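6-phosphogluconolactonase (Leishmania braziliensis, PDB 3CSS) probably hydrolyses 6-phosphogluconolactone to 6-phosphogluconate, the second step in the oxidative stage of the pentose phosphate pathway. Local coordinates at residues Val39-Ser44 with Ile158-Phe163. Numbering follows the deposited sequence.
Sequences VVLALS and IVLLGF
Leu41 and Ile158 lie side by side on one face of the central sheet, where strands 39-43 and 158-162 run parallel as neighbours in the Rossmann-like α/β core of the glucosamine-6-phosphate isomerase/6-phosphogluconolactonase family. Their side chains cross obliquely: CD1 of Leu41 leans toward the neighbouring strand and meets CG2 of Ile158 at 3.6 Å. Leu41 CG is anti to the backbone N (chi1 178°), and the second torsion swings CD1 round to the Ile158 side. The same methyl also packs against Leu160, 3.9 Å from its CG, so one carbon touches two residues of the neighbouring strand. Val39 joins this apolar row more loosely, its CG1 approaching the Ile158 CD1 methyl. The CB bond of Leu160 points toward strand 39-43, and Leu160 CB lies 3.4 Å from Ala42 O; Leu52 and Tyr53 of helix 50-59 pack against its side chain. On the other sheet face, Ala42 CB touches Val159 CG1 at 4.2 Å, a slighter contact than that of the leucines.

Three nearly straight backbone hydrogen bonds fix the register: Ile158 N to Val40 O, Ala42 N to Ile158 O, and Leu160 N to Ala42 O. Ile158 O also receives a CA-H···O contact from Leu41. Beyond Ala42 the strands part, and water takes over: one molecule lies 2.6 Å from Leu160 O, with a weak bond to Leu43 O, but it has more acceptors in reach than protons to give, so these donations are not all certain at once. Past the end of its strand, Ser44 points towards Leu160, its CB lying 3.4 Å from Leu160 O. With chi1 at 56°, the hydroxyl sits between backbone N and carbonyl carbon, where Ser44 OG hydrogen-bonds at 2.8 Å to a second water, which in turn donates weakly to Leu161 O.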
ATOM      1  N   VAL A  39      -7.606   0.389 -14.362  1.00 22.48           N
ATOM      2  CA  VAL A  39      -7.746   0.215 -12.913  1.00 22.18           C
ATOM      3  C   VAL A  39      -6.487   0.806 -12.265  1.00 21.67           C
ATOM      4  O   VAL A  39      -5.368   0.520 -12.694  1.00 22.53           O
ATOM      5  CB  VAL A  39      -7.892  -1.300 -12.578  1.00 22.44           C
ATOM      6  CG1 VAL A  39      -7.672  -1.595 -11.093  1.00 23.66           C
ATOM      7  CG2 VAL A  39      -9.263  -1.783 -13.028  1.00 23.27           C
ATOM      8  N   VAL A  40      -6.651   1.641 -11.245  1.00 20.16           N
ATOM      9  CA  VAL A  40      -5.497   2.187 -10.540  1.00 19.22           C
ATOM     10  C   VAL A  40      -5.174   1.246  -9.378  1.00 18.46           C
ATOM     11  O   VAL A  40      -6.019   1.036  -8.512  1.00 17.88           O
ATOM     12  CB  VAL A  40      -5.760   3.628 -10.009  1.00 18.83           C
ATOM     13  CG1 VAL A  40      -4.511   4.181  -9.394  1.00 19.21           C
ATOM     14  CG2 VAL A  40      -6.239   4.534 -11.121  1.00 20.45           C
ATOM     15  N   LEU A  41      -3.959   0.692  -9.379  1.00 18.36           N
ATOM     16  CA  LEU A  41      -3.507  -0.281  -8.367  1.00 18.77           C
ATOM     17  C   LEU A  41      -2.319   0.308  -7.614  1.00 18.47           C
ATOM     18  O   LEU A  41      -1.321   0.654  -8.239  1.00 19.36           O
ATOM     19  CB  LEU A  41      -3.104  -1.603  -9.049  1.00 19.04           C
ATOM     20  CG  LEU A  41      -2.550  -2.759  -8.187  1.00 19.29           C
ATOM     21  CD1 LEU A  41      -3.552  -3.172  -7.133  1.00 19.82           C
ATOM     22  CD2 LEU A  41      -2.116  -3.963  -9.068  1.00 20.55           C
ATOM     23  N   ALA A  42      -2.422   0.397  -6.287  1.00 18.53           N
ATOM     24  CA  ALA A  42      -1.299   0.797  -5.451  1.00 18.26           C
ATOM     25  C   ALA A  42      -0.641  -0.454  -4.889  1.00 18.47           C
ATOM     26  O   ALA A  42      -1.264  -1.235  -4.129  1.00 18.56           O
ATOM     27  CB  ALA A  42      -1.753   1.707  -4.307  1.00 18.30           C
ATOM     28  N   LEU A  43       0.615  -0.631  -5.256  1.00 18.52           N
ATOM     29  CA  LEU A  43       1.405  -1.779  -4.869  1.00 18.22           C
ATOM     30  C   LEU A  43       1.916  -1.646  -3.470  1.00 18.55           C
ATOM     31  O   LEU A  43       2.275  -0.536  -3.028  1.00 17.74           O
ATOM     32  CB  LEU A  43       2.605  -1.903  -5.810  1.00 18.44           C
ATOM     33  CG  LEU A  43       2.282  -2.125  -7.273  1.00 19.94           C
ATOM     34  CD1 LEU A  43       3.570  -2.114  -8.058  1.00 24.94           C
ATOM     35  CD2 LEU A  43       1.476  -3.409  -7.476  1.00 22.12           C
ATOM     36  N   SER A  44       1.906  -2.762  -2.734  1.00 18.38           N
ATOM     37  CA  SER A  44       2.576  -2.851  -1.440  1.00 19.73           C
ATOM     38  C   SER A  44       3.979  -3.409  -1.590  1.00 19.99           C
ATOM     39  O   SER A  44       4.367  -3.929  -2.629  1.00 20.37           O
ATOM     40  CB  SER A  44       1.791  -3.716  -0.473  1.00 19.76           C
ATOM     41  OG  SER A  44       1.592  -4.976  -1.070  1.00 19.44           O
ATOM     42  N   ILE A 158      -7.734  -0.137  -6.267  1.00 16.16           N
ATOM     43  CA  ILE A 158      -7.271  -1.181  -5.357  1.00 16.20           C
ATOM     44  C   ILE A 158      -5.974  -0.758  -4.698  1.00 15.43           C
ATOM     45  O   ILE A 158      -4.985  -0.495  -5.384  1.00 15.94           O
ATOM     46  CB  ILE A 158      -7.019  -2.530  -6.087  1.00 16.84           C
ATOM     47  CG1 ILE A 158      -8.293  -3.012  -6.771  1.00 19.36           C
ATOM     48  CG2 ILE A 158      -6.433  -3.587  -5.091  1.00 16.46           C
ATOM     49  CD1 ILE A 158      -8.083  -4.196  -7.677  1.00 21.35           C
ATOM     50  N   VAL A 159      -5.998  -0.689  -3.366  1.00 15.21           N
ATOM     51  CA  VAL A 159      -4.798  -0.492  -2.555  1.00 14.85           C
ATOM     52  C   VAL A 159      -4.418  -1.822  -1.919  1.00 14.77           C
ATOM     53  O   VAL A 159      -5.171  -2.374  -1.110  1.00 14.67           O
ATOM     54  CB  VAL A 159      -4.963   0.606  -1.456  1.00 14.55           C
ATOM     55  CG1 VAL A 159      -3.656   0.739  -0.638  1.00 15.32           C
ATOM     56  CG2 VAL A 159      -5.400   1.961  -2.061  1.00 16.94           C
ATOM     57  N   LEU A 160      -3.243  -2.329  -2.273  1.00 14.62           N
ATOM     58  CA  LEU A 160      -2.703  -3.489  -1.626  1.00 14.69           C
ATOM     59  C   LEU A 160      -1.928  -3.015  -0.398  1.00 15.00           C
ATOM     60  O   LEU A 160      -1.207  -2.010  -0.480  1.00 16.37           O
ATOM     61  CB  LEU A 160      -1.753  -4.225  -2.558  1.00 14.13           C
ATOM     62  CG  LEU A 160      -2.359  -4.803  -3.829  1.00 15.26           C
ATOM     63  CD1 LEU A 160      -1.223  -5.398  -4.676  1.00 14.85           C
ATOM     64  CD2 LEU A 160      -3.378  -5.866  -3.458  1.00 19.51           C
ATOM     65  N   LEU A 161      -2.048  -3.752   0.709  1.00 14.85           N
ATOM     66  CA  LEU A 161      -1.394  -3.399   1.959  1.00 14.28           C
ATOM     67  C   LEU A 161      -0.865  -4.640   2.657  1.00 14.69           C
ATOM     68  O   LEU A 161      -1.284  -5.754   2.372  1.00 14.11           O
ATOM     69  CB  LEU A 161      -2.376  -2.679   2.909  1.00 14.55           C
ATOM     70  CG  LEU A 161      -2.919  -1.311   2.516  1.00 14.90           C
ATOM     71  CD1 LEU A 161      -3.952  -0.933   3.574  1.00 14.00           C
ATOM     72  CD2 LEU A 161      -1.803  -0.274   2.420  1.00 13.95           C
ATOM     73  N   GLY A 162       0.090  -4.425   3.551  1.00 14.60           N
ATOM     74  CA  GLY A 162       0.473  -5.409   4.525  1.00 16.12           C
ATOM     75  C   GLY A 162       0.348  -4.882   5.930  1.00 16.62           C
ATOM     76  O   GLY A 162       0.043  -3.707   6.134  1.00 17.67           O
ATOM     77  N   PHE A 163       0.630  -5.742   6.896  1.00 16.34           N
ATOM     78  CA  PHE A 163       0.723  -5.338   8.296  1.00 16.21           C
ATOM     79  C   PHE A 163       2.114  -5.660   8.797  1.00 16.70           C
ATOM     80  O   PHE A 163       2.626  -6.755   8.542  1.00 17.23           O
ATOM     81  CB  PHE A 163      -0.254  -6.118   9.183  1.00 16.33           C
ATOM     82  CG  PHE A 163      -1.711  -5.720   9.068  1.00 15.38           C
ATOM     83  CD1 PHE A 163      -2.115  -4.416   8.781  1.00 16.35           C
ATOM     84  CD2 PHE A 163      -2.676  -6.660   9.323  1.00 16.51           C
ATOM     85  CE1 PHE A 163      -3.483  -4.114   8.743  1.00 17.47           C
ATOM     86  CE2 PHE A 163      -4.011  -6.368   9.295  1.00 16.08           C
ATOM     87  CZ  PHE A 163      -4.415  -5.094   9.019  1.00 14.66           C
TER
HETATM   88  O   HOH W   1       0.023   0.168  -1.281  1.00 21.53           O
HETATM   89  O   HOH W   2       0.920  -6.807   0.869  1.00 23.36           O